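Local coordinates for protein ACDH-11, isoform b (Caenorhabditis elegans, PDB 4Y9J) that belongs to the acyl-CoA dehydrogenase family and binds flavin-adenine dinucleotide together with the ligand UCC, at residues S453-V456 / L457-F460; M393-R396 / L397-V401; A528-I531 / A532-Y535. All coordinates share one frame; numbering follows the deposited sequence.

Interaction 1: residues S453-V456 / L457-F460; sequences SLDV and LRVF. With UCC (S-{(3S,5R,9R)-1-[(2R,3S,4R,5R)-5-(6-amino-9H-purin-9-yl)-4-hydroxy-3-(phosphonooxy)tetrahydrofuran-2-yl]-3,5,9-trihydroxy-8,8-dimethyl-3,5-dioxido-10,14-dioxo-2,4,6-trioxa-11,15-diaza-3lambda~5~,5lambda~5~-diphosphaheptadecan-17-yl} undecanethioate), chain F.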
loop_
_atom_site.group_PDB
_atom_site.type_symbol
_atom_site.label_atom_id
_atom_site.label_comp_id
_atom_site.label_asym_id
_atom_site.label_seq_id
_atom_site.Cartn_x
_atom_site.Cartn_y
_atom_site.Cartn_z
ATOM N N SER B 453 36.780 10.339 -12.670
ATOM C CA SER B 453 37.708 11.282 -13.321
ATOM C C SER B 453 39.047 11.332 -12.566
ATOM O O SER B 453 40.096 11.447 -13.183
ATOM C CB SER B 453 37.084 12.679 -13.456
ATOM O OG SER B 453 35.939 12.701 -14.304
ATOM N N LEU B 454 39.000 11.187 -11.241
ATOM C CA LEU B 454 40.188 11.084 -10.450
ATOM C C LEU B 454 40.939 9.759 -10.690
ATOM O O LEU B 454 42.175 9.756 -10.625
ATOM C CB LEU B 454 39.853 11.234 -8.994
ATOM C CG LEU B 454 39.426 12.640 -8.626
ATOM C CD1 LEU B 454 39.070 12.666 -7.171
ATOM C CD2 LEU B 454 40.519 13.635 -8.855
ATOM N N ASP B 455 40.224 8.689 -11.008
ATOM C CA ASP B 455 40.836 7.398 -11.351
ATOM C C ASP B 455 41.540 7.545 -12.664
ATOM O O ASP B 455 42.635 6.980 -12.856
ATOM C CB ASP B 455 39.818 6.260 -11.425
ATOM C CG ASP B 455 40.478 4.884 -11.699
ATOM O OD1 ASP B 455 41.414 4.518 -10.943
ATOM O OD2 ASP B 455 40.090 4.147 -12.659
ATOM N N VAL B 456 40.957 8.305 -13.588
ATOM C CA VAL B 456 41.685 8.562 -14.819
ATOM C C VAL B 456 43.072 9.185 -14.505
ATOM O O VAL B 456 44.130 8.859 -15.140
ATOM C CB VAL B 456 40.859 9.448 -15.771
ATOM C CG1 VAL B 456 41.712 9.863 -16.948
ATOM C CG2 VAL B 456 39.640 8.711 -16.276
ATOM N N LEU B 457 43.066 10.126 -13.554
ATOM C CA LEU B 457 44.319 10.739 -13.112
ATOM C C LEU B 457 45.244 9.730 -12.381
ATOM O O LEU B 457 46.457 9.750 -12.558
ATOM C CB LEU B 457 44.052 11.964 -12.241
ATOM C CG LEU B 457 43.340 13.123 -12.950
ATOM C CD1 LEU B 457 43.382 14.293 -11.986
ATOM C CD2 LEU B 457 43.970 13.517 -14.302
ATOM N N ARG B 458 44.696 8.846 -11.556
ATOM C CA ARG B 458 45.525 7.783 -10.995
ATOM C C ARG B 458 46.176 6.964 -12.134
ATOM O O ARG B 458 47.370 6.553 -12.027
ATOM C CB ARG B 458 44.663 6.901 -10.099
ATOM C CG ARG B 458 45.336 5.607 -9.603
ATOM C CD ARG B 458 44.258 4.637 -9.102
ATOM N NE ARG B 458 43.764 5.037 -7.795
ATOM C CZ ARG B 458 42.530 5.462 -7.497
ATOM N NH1 ARG B 458 41.540 5.524 -8.398
ATOM N NH2 ARG B 458 42.285 5.818 -6.241
ATOM N N VAL B 459 45.425 6.715 -13.216
ATOM C CA VAL B 459 45.977 6.002 -14.383
ATOM C C VAL B 459 47.225 6.676 -14.929
ATOM O O VAL B 459 48.247 6.005 -15.203
ATOM C CB VAL B 459 44.933 5.710 -15.484
ATOM C CG1 VAL B 459 45.614 4.966 -16.643
ATOM C CG2 VAL B 459 43.867 4.809 -14.919
ATOM N N PHE B 460 47.176 7.983 -15.089
ATOM C CA PHE B 460 48.361 8.775 -15.582
ATOM C C PHE B 460 49.544 8.881 -14.595
ATOM O O PHE B 460 50.704 8.981 -14.979
ATOM C CB PHE B 460 47.898 10.157 -15.991
ATOM C CG PHE B 460 47.063 10.159 -17.249
ATOM C CD1 PHE B 460 47.614 9.801 -18.450
ATOM C CD2 PHE B 460 45.771 10.555 -17.247
ATOM C CE1 PHE B 460 46.870 9.834 -19.622
ATOM C CE2 PHE B 460 45.035 10.601 -18.416
ATOM C CZ PHE B 460 45.567 10.211 -19.592
HETATM O OA1 UCC F . 28.234 0.686 -6.156
HETATM C CA1 UCC F . 28.391 -0.588 -6.005
HETATM C CA2 UCC F . 27.481 -1.727 -6.480
HETATM C CA3 UCC F . 26.441 -1.461 -7.524
HETATM C CA4 UCC F . 26.354 -2.622 -8.570
HETATM C CA5 UCC F . 26.858 -2.120 -9.930
HETATM C CA6 UCC F . 25.992 -2.599 -11.043
HETATM C CA7 UCC F . 26.486 -2.107 -12.394
HETATM C CA8 UCC F . 25.556 -2.893 -13.228
HETATM C CA9 UCC F . 24.850 -2.285 -14.314
HETATM C C10 UCC F . 23.400 -2.228 -14.128
HETATM C C11 UCC F . 23.156 -0.726 -14.114
HETATM S S UCC F . 29.649 -1.320 -5.182
HETATM C CP1 UCC F . 30.751 -0.018 -4.511
HETATM C CP2 UCC F . 31.407 0.855 -5.535
HETATM N NP1 UCC F . 32.489 1.683 -4.964
HETATM C CP3 UCC F . 33.328 2.271 -5.819
HETATM O OP1 UCC F . 33.187 2.268 -7.042
HETATM C CP4 UCC F . 34.561 2.918 -5.224
HETATM C CP5 UCC F . 34.672 4.361 -5.740
HETATM N NP2 UCC F . 35.978 4.791 -5.255
HETATM C CP6 UCC F . 37.132 4.538 -5.870
HETATM O OP2 UCC F . 37.209 4.009 -6.971
HETATM C CP8 UCC F . 38.357 5.073 -5.156
HETATM O OP3 UCC F . 39.224 5.720 -6.137
HETATM C CPB UCC F . 39.280 4.047 -4.542
HETATM C CP7 UCC F . 39.625 2.778 -5.336
HETATM C CP9 UCC F . 38.254 3.271 -3.606
HETATM C CPA UCC F . 40.130 4.578 -3.366
HETATM O O7 UCC F . 40.925 3.497 -2.816
HETATM P P2 UCC F . 42.260 3.829 -1.960
HETATM O O21 UCC F . 42.879 2.542 -1.440
HETATM O O22 UCC F . 41.913 5.038 -1.079
HETATM O O6 UCC F . 43.175 4.471 -3.144
HETATM P P1 UCC F . 44.560 3.948 -3.730
HETATM O O11 UCC F . 45.661 3.882 -2.681
HETATM O O12 UCC F . 44.747 4.815 -4.938
HETATM O "O5'" UCC F . 44.109 2.412 -4.202
HETATM C "C5'" UCC F . 44.754 1.255 -3.616
HETATM C "C4'" UCC F . 45.312 0.307 -4.696
HETATM C "C3'" UCC F . 46.359 1.002 -5.561
HETATM O "O3'" UCC F . 47.246 -0.020 -5.940
HETATM P P3 UCC F . 48.758 -0.038 -5.484
HETATM O O33 UCC F . 49.240 -1.359 -6.042
HETATM O O32 UCC F . 48.699 -0.145 -3.978
HETATM O O31 UCC F . 49.351 1.259 -6.091
HETATM C "C2'" UCC F . 45.622 1.502 -6.796
HETATM O "O2'" UCC F . 46.383 1.501 -8.003
HETATM O "O4'" UCC F . 44.251 -0.091 -5.591
HETATM C "C1'" UCC F . 44.578 0.381 -6.892
HETATM N N9 UCC F . 43.355 0.712 -7.637
HETATM C C4 UCC F . 43.101 0.198 -8.836
HETATM N N3 UCC F . 43.699 -0.708 -9.645
HETATM C C8 UCC F . 42.396 1.593 -7.269
HETATM N N7 UCC F . 41.456 1.630 -8.232
HETATM C C5 UCC F . 41.821 0.787 -9.223
HETATM C C6 UCC F . 41.243 0.314 -10.510
HETATM N N6 UCC F . 40.054 0.822 -10.925
HETATM N N1 UCC F . 41.978 -0.565 -11.263
HETATM C C2 UCC F . 43.162 -1.047 -10.830
#
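Asp455 and Arg458 lie one turn apart on helix 449-461, and their side chains cross at a slant. The carboxylate and guanidinium planes are 44° apart. Asp455 OD1 takes a hydrogen bond from Arg458 NH1 at 2.7 Å, as part of a salt bridge. The donor meets OD1 on its anti side, somewhat out of the carboxylate plane. OD1 itself lies close to the plane of the guanidinium. Arg458 runs extended from the helix and then bends at CG-CD (chi3 -76°), which turns its flat end along UCC. One face of the guanidinium takes UCC C8 near its rim, 3.7 Å above the plane. The edge is used for polar contacts. Arg458 NE and NH2 both donate to UCC O12, each at 3.0 Å. NH1 and NH2 also share UCC OP3, with NH2 at 3.1 Å. On another side of the helix Val456 and Phe460 lie side by side and point the same way. Val456 CG1 touches ring atom CE2 of Phe460 at 3.7 Å. This apolar side faces helix 524-545, where Phe460 packs on Ile531. Leu454 reaches both the flavin-adenine dinucleotide and Leu353 of the second subunit. Helix 449-461, in the C-terminal acyl-CoA dehydrogenase domain, thus contributes to both ligand pockets. Asp455 OD1 serves two arginines, Arg458 and Arg396 of helix 389-419. This shared negative charge probably offsets part of their positive charge and helps fix the rotation of the Arg458 guanidinium against UCC.

Interaction 2: residues M393-R396 / L397-V401; sequences MMLR and LITPV. With UCC (S-{(3S,5R,9R)-1-[(2R,3S,4R,5R)-5-(6-amino-9H-purin-9-yl)-4-hydroxy-3-(phosphonooxy)tetrahydrofuran-2-yl]-3,5,9-trihydroxy-8,8-dimethyl-3,5-dioxido-10,14-dioxo-2,4,6-trioxa-11,15-diaza-3lambda~5~,5lambda~5~-diphosphaheptadecan-17-yl} undecanethioate), chain F.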
loop_
_atom_site.group_PDB
_atom_site.type_symbol
_atom_site.label_atom_id
_atom_site.label_comp_id
_atom_site.label_asym_id
_atom_site.label_seq_id
_atom_site.Cartn_x
_atom_site.Cartn_y
_atom_site.Cartn_z
ATOM N N MET B 393 47.579 -0.741 -21.767
ATOM C CA MET B 393 47.372 0.611 -21.202
ATOM C C MET B 393 45.984 1.167 -21.520
ATOM O O MET B 393 45.340 1.745 -20.637
ATOM C CB MET B 393 48.468 1.598 -21.650
ATOM C CG MET B 393 49.787 1.327 -20.927
ATOM S SD MET B 393 51.097 2.488 -21.387
ATOM C CE MET B 393 51.654 1.708 -22.892
ATOM N N MET B 394 45.538 1.011 -22.764
ATOM C CA MET B 394 44.240 1.505 -23.169
ATOM C C MET B 394 43.082 0.803 -22.443
ATOM O O MET B 394 42.032 1.424 -22.201
ATOM C CB MET B 394 44.062 1.419 -24.688
ATOM C CG MET B 394 44.880 2.432 -25.463
ATOM S SD MET B 394 44.736 4.082 -24.776
ATOM C CE MET B 394 46.178 4.167 -23.700
ATOM N N LEU B 395 43.256 -0.459 -22.049
ATOM C CA LEU B 395 42.221 -1.126 -21.230
ATOM C C LEU B 395 42.096 -0.458 -19.886
ATOM O O LEU B 395 40.996 -0.201 -19.428
ATOM C CB LEU B 395 42.546 -2.604 -20.990
ATOM C CG LEU B 395 41.602 -3.451 -20.134
ATOM C CD1 LEU B 395 40.118 -3.353 -20.519
ATOM C CD2 LEU B 395 42.098 -4.886 -20.132
ATOM N N ARG B 396 43.217 -0.120 -19.271
ATOM C CA ARG B 396 43.169 0.469 -17.926
ATOM C C ARG B 396 42.593 1.875 -17.942
ATOM O O ARG B 396 41.832 2.258 -17.016
ATOM C CB ARG B 396 44.572 0.475 -17.299
ATOM C CG ARG B 396 44.597 1.132 -15.912
ATOM C CD ARG B 396 43.862 0.382 -14.812
ATOM N NE ARG B 396 43.889 1.092 -13.536
ATOM C CZ ARG B 396 42.923 1.914 -13.083
ATOM N NH1 ARG B 396 41.780 2.116 -13.763
ATOM N NH2 ARG B 396 43.100 2.521 -11.907
ATOM N N LEU B 397 42.903 2.600 -19.016
ATOM C CA LEU B 397 42.426 3.972 -19.220
ATOM C C LEU B 397 40.937 4.029 -19.621
ATOM O O LEU B 397 40.157 4.848 -19.084
ATOM C CB LEU B 397 43.234 4.657 -20.311
ATOM C CG LEU B 397 42.727 6.037 -20.685
ATOM C CD1 LEU B 397 42.845 6.940 -19.459
ATOM C CD2 LEU B 397 43.466 6.593 -21.890
ATOM N N ILE B 398 40.549 3.198 -20.584
ATOM C CA ILE B 398 39.201 3.241 -21.142
ATOM C C ILE B 398 38.069 2.904 -20.162
ATOM O O ILE B 398 36.990 3.422 -20.282
ATOM C CB ILE B 398 39.092 2.427 -22.437
ATOM C CG1 ILE B 398 37.919 2.925 -23.279
ATOM C CG2 ILE B 398 38.926 0.952 -22.152
ATOM C CD1 ILE B 398 37.847 2.255 -24.623
ATOM N N THR B 399 38.331 2.055 -19.186
ATOM C CA THR B 399 37.315 1.548 -18.339
ATOM C C THR B 399 36.670 2.687 -17.540
ATOM O O THR B 399 35.427 2.877 -17.612
ATOM C CB THR B 399 37.897 0.424 -17.459
ATOM O OG1 THR B 399 38.118 -0.689 -18.297
ATOM C CG2 THR B 399 36.885 0.004 -16.472
ATOM N N PRO B 400 37.493 3.523 -16.853
ATOM C CA PRO B 400 36.816 4.616 -16.132
ATOM C C PRO B 400 36.272 5.726 -17.041
ATOM O O PRO B 400 35.229 6.322 -16.709
ATOM C CB PRO B 400 37.922 5.167 -15.230
ATOM C CG PRO B 400 39.233 4.783 -15.923
ATOM C CD PRO B 400 38.909 3.419 -16.463
ATOM N N VAL B 401 36.971 5.987 -18.150
ATOM C CA VAL B 401 36.573 7.023 -19.110
ATOM C C VAL B 401 35.200 6.641 -19.684
ATOM O O VAL B 401 34.265 7.436 -19.675
ATOM C CB VAL B 401 37.618 7.209 -20.217
ATOM C CG1 VAL B 401 37.096 8.148 -21.285
ATOM C CG2 VAL B 401 38.929 7.709 -19.645
HETATM O OA1 UCC F . 28.234 0.686 -6.156
HETATM C CA1 UCC F . 28.391 -0.588 -6.005
HETATM C CA2 UCC F . 27.481 -1.727 -6.480
HETATM C CA3 UCC F . 26.441 -1.461 -7.524
HETATM C CA4 UCC F . 26.354 -2.622 -8.570
HETATM C CA5 UCC F . 26.858 -2.120 -9.930
HETATM C CA6 UCC F . 25.992 -2.599 -11.043
HETATM C CA7 UCC F . 26.486 -2.107 -12.394
HETATM C CA8 UCC F . 25.556 -2.893 -13.228
HETATM C CA9 UCC F . 24.850 -2.285 -14.314
HETATM C C10 UCC F . 23.400 -2.228 -14.128
HETATM C C11 UCC F . 23.156 -0.726 -14.114
HETATM S S UCC F . 29.649 -1.320 -5.182
HETATM C CP1 UCC F . 30.751 -0.018 -4.511
HETATM C CP2 UCC F . 31.407 0.855 -5.535
HETATM N NP1 UCC F . 32.489 1.683 -4.964
HETATM C CP3 UCC F . 33.328 2.271 -5.819
HETATM O OP1 UCC F . 33.187 2.268 -7.042
HETATM C CP4 UCC F . 34.561 2.918 -5.224
HETATM C CP5 UCC F . 34.672 4.361 -5.740
HETATM N NP2 UCC F . 35.978 4.791 -5.255
HETATM C CP6 UCC F . 37.132 4.538 -5.870
HETATM O OP2 UCC F . 37.209 4.009 -6.971
HETATM C CP8 UCC F . 38.357 5.073 -5.156
HETATM O OP3 UCC F . 39.224 5.720 -6.137
HETATM C CPB UCC F . 39.280 4.047 -4.542
HETATM C CP7 UCC F . 39.625 2.778 -5.336
HETATM C CP9 UCC F . 38.254 3.271 -3.606
HETATM C CPA UCC F . 40.130 4.578 -3.366
HETATM O O7 UCC F . 40.925 3.497 -2.816
HETATM P P2 UCC F . 42.260 3.829 -1.960
HETATM O O21 UCC F . 42.879 2.542 -1.440
HETATM O O22 UCC F . 41.913 5.038 -1.079
HETATM O O6 UCC F . 43.175 4.471 -3.144
HETATM P P1 UCC F . 44.560 3.948 -3.730
HETATM O O11 UCC F . 45.661 3.882 -2.681
HETATM O O12 UCC F . 44.747 4.815 -4.938
HETATM O "O5'" UCC F . 44.109 2.412 -4.202
HETATM C "C5'" UCC F . 44.754 1.255 -3.616
HETATM C "C4'" UCC F . 45.312 0.307 -4.696
HETATM C "C3'" UCC F . 46.359 1.002 -5.561
HETATM O "O3'" UCC F . 47.246 -0.020 -5.940
HETATM P P3 UCC F . 48.758 -0.038 -5.484
HETATM O O33 UCC F . 49.240 -1.359 -6.042
HETATM O O32 UCC F . 48.699 -0.145 -3.978
HETATM O O31 UCC F . 49.351 1.259 -6.091
HETATM C "C2'" UCC F . 45.622 1.502 -6.796
HETATM O "O2'" UCC F . 46.383 1.501 -8.003
HETATM O "O4'" UCC F . 44.251 -0.091 -5.591
HETATM C "C1'" UCC F . 44.578 0.381 -6.892
HETATM N N9 UCC F . 43.355 0.712 -7.637
HETATM C C4 UCC F . 43.101 0.198 -8.836
HETATM N N3 UCC F . 43.699 -0.708 -9.645
HETATM C C8 UCC F . 42.396 1.593 -7.269
HETATM N N7 UCC F . 41.456 1.630 -8.232
HETATM C C5 UCC F . 41.821 0.787 -9.223
HETATM C C6 UCC F . 41.243 0.314 -10.510
HETATM N N6 UCC F . 40.054 0.822 -10.925
HETATM N N1 UCC F . 41.978 -0.565 -11.263
HETATM C C2 UCC F . 43.162 -1.047 -10.830
#
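The guanidinium of Arg396 has the adenine of UCC over one face and Pro400, one turn further along the same helix, at its edge. UCC N1 sits over the centre of the group, 3.2 Å above its plane. Arg396 NH2 lies 3.2 Å from the ring carbon UCC C6. The base therefore meets the flat side of the arginine. At the edge, Pro400 CD lies 4.2 Å from Arg396 NH1. The arginine leaves the helix with CG anti to the backbone N (chi1 178°), bends at CB-CG (chi2 68°), and is extended beyond that. This carries its end across to the base. The salt bridge of NH2 to Asp455 probably helps to hold the group flat against the adenine.

The segment belongs to helix 389-419, in the C-terminal domain of the acyl-CoA dehydrogenase fold. Pro400 has no N-H to give to the preceding turn, and the helix kinks there. Arg396 O is buried with no polar partner in the model; Pro400 CD lies 3.2 Å from this oxygen. Just before the kink the Thr399 N to Leu395 O bond is weak and long, at 3.5 Å. Thr399 OG1 also lies 3.1 Å from Leu395 O.

On another side of the helix Met394 and Leu397 run alongside each other, pointing the same way. The sulfur SD of Met394 is 4.0 Å from Leu397 CD2. Bends at chi2 and chi3 fold the methionine back toward the leucine. Met394 also packs on Phe470 of helix 466-478, and Ile398 on Tyr535 of helix 524-545.

Interaction 3: residues A528-I531 / A532-Y535; sequences AFTI and ARIY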
loop_
_atom_site.group_PDB
_atom_site.type_symbol
_atom_site.label_atom_id
_atom_site.label_comp_id
_atom_site.label_asym_id
_atom_site.label_seq_id
_atom_site.Cartn_x
_atom_site.Cartn_y
_atom_site.Cartn_z
ATOM N N ALA B 528 39.037 13.891 -18.519
ATOM C CA ALA B 528 38.391 12.633 -18.803
ATOM C C ALA B 528 37.432 12.702 -20.001
ATOM O O ALA B 528 37.440 11.809 -20.851
ATOM C CB ALA B 528 37.728 12.049 -17.562
ATOM N N PHE B 529 36.609 13.755 -20.077
ATOM C CA PHE B 529 35.672 13.918 -21.182
ATOM C C PHE B 529 36.398 14.120 -22.545
ATOM O O PHE B 529 35.915 13.702 -23.588
ATOM C CB PHE B 529 34.814 15.147 -20.925
ATOM C CG PHE B 529 33.576 14.932 -20.072
ATOM C CD1 PHE B 529 33.488 13.978 -19.096
ATOM C CD2 PHE B 529 32.493 15.850 -20.194
ATOM C CE1 PHE B 529 32.317 13.775 -18.345
ATOM C CE2 PHE B 529 31.338 15.676 -19.404
ATOM C CZ PHE B 529 31.253 14.637 -18.491
ATOM N N THR B 530 37.509 14.849 -22.537
ATOM C CA THR B 530 38.272 15.065 -23.767
ATOM C C THR B 530 38.806 13.751 -24.294
ATOM O O THR B 530 38.757 13.502 -25.476
ATOM C CB THR B 530 39.399 16.056 -23.546
ATOM O OG1 THR B 530 38.837 17.285 -23.080
ATOM C CG2 THR B 530 40.167 16.274 -24.834
ATOM N N ILE B 531 39.304 12.918 -23.388
ATOM C CA ILE B 531 39.755 11.577 -23.749
ATOM C C ILE B 531 38.587 10.787 -24.391
ATOM O O ILE B 531 38.726 10.202 -25.539
ATOM C CB ILE B 531 40.377 10.856 -22.546
ATOM C CG1 ILE B 531 41.670 11.557 -22.178
ATOM C CG2 ILE B 531 40.675 9.373 -22.892
ATOM C CD1 ILE B 531 42.321 11.128 -20.884
ATOM N N ALA B 532 37.451 10.811 -23.719
ATOM C CA ALA B 532 36.309 10.066 -24.199
ATOM C C ALA B 532 35.968 10.498 -25.601
ATOM O O ALA B 532 35.776 9.687 -26.456
ATOM C CB ALA B 532 35.108 10.258 -23.285
ATOM N N ARG B 533 35.924 11.805 -25.858
ATOM C CA ARG B 533 35.476 12.294 -27.156
ATOM C C ARG B 533 36.498 12.049 -28.266
ATOM O O ARG B 533 36.115 11.807 -29.402
ATOM C CB ARG B 533 35.151 13.765 -27.068
ATOM C CG ARG B 533 33.954 14.014 -26.158
ATOM C CD ARG B 533 33.561 15.464 -25.971
ATOM N NE ARG B 533 34.615 16.274 -25.327
ATOM C CZ ARG B 533 34.496 17.117 -24.282
ATOM N NH1 ARG B 533 33.276 17.310 -23.673
ATOM N NH2 ARG B 533 35.632 17.786 -23.875
ATOM N N ILE B 534 37.779 12.218 -27.959
ATOM C CA ILE B 534 38.848 11.942 -28.908
ATOM C C ILE B 534 38.792 10.472 -29.319
ATOM O O ILE B 534 38.872 10.132 -30.515
ATOM C CB ILE B 534 40.245 12.316 -28.324
ATOM C CG1 ILE B 534 40.350 13.860 -28.272
ATOM C CG2 ILE B 534 41.402 11.732 -29.179
ATOM C CD1 ILE B 534 41.566 14.392 -27.550
ATOM N N TYR B 535 38.725 9.618 -28.317
ATOM C CA TYR B 535 38.766 8.174 -28.548
ATOM C C TYR B 535 37.524 7.776 -29.346
ATOM O O TYR B 535 37.628 7.039 -30.349
ATOM C CB TYR B 535 38.845 7.448 -27.192
ATOM C CG TYR B 535 39.548 6.114 -27.190
ATOM C CD1 TYR B 535 39.589 5.300 -28.319
ATOM C CD2 TYR B 535 40.119 5.628 -25.994
ATOM C CE1 TYR B 535 40.267 4.050 -28.284
ATOM C CE2 TYR B 535 40.773 4.396 -25.937
ATOM C CZ TYR B 535 40.799 3.593 -27.042
ATOM O OH TYR B 535 41.403 2.381 -26.931
#
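Thr530 and Ile534 pack side by side, one turn apart on helix 524-545. The helix lies in the acyl-CoA dehydrogenase 11 C-terminal domain-like region, packed within a bundle of helices. Thr530 CG2 meets Ile534 CD1 at 3.6 Å, both side chains pointing the same way. This is the tight part of the contact. Ile534 goes on to Phe470 of helix 466-478 and to Val495 of helix 486-512. Ile531 packs against Leu502 of helix 486-512. Ala532 lies against Val401 of helix 389-419. Tyr535 is buried too, and its OH is hydrogen-bonded to Glu374. Backbone bonds run through the turn, the shortest from Tyr535 N to Ile531 O at 2.8 Å.

The looser side holds Phe529 and Arg533, which are both partly exposed. Their side chains cross, with ring and guanidinium planes 86° apart. Phe529 presents its CB and its carbonyl O to the guanidinium, not its ring face. This CB lies 3.7 Å above the guanidinium plane, toward the rim. Arg533 NH1 sits at the ring edge, 3.9 Å from Phe529 CD2. The ring itself packs edge-to-face with Tyr405. A bend at chi3 (-63°) folds the arginine back along its own helix. Its NE is hydrogen-bonded to Leu567 O, outside this helix. Thr530 OG1 is held by His526 O, and Arg533 NH2 reaches this same OG1 through a weak bond of 3.3 Å, with an N-H...O angle of only 123°.

The three contacts are short pieces, about two turns each, of three helices that pack on one another. Interactions 2 and 3 are buried; interaction 1 is partly buried. Interactions 1 and 2 both touch UCC and are joined through charge: Asp455 OD1 lies 2.8 Å from Arg396 NH2. Arg458 binds the ligand mainly by hydrogen bonds from its N-H groups, whereas Arg396 lays its face against the adenine. Interaction 3 lies in the domain-like region that follows, away from both ligands, and its arginine turns to a backbone oxygen instead. It meets the other two mainly by apolar packing, with Ile531 CD1 3.6 Å from Phe460 CZ and Ala532 CB 3.5 Å from Val401 CG1.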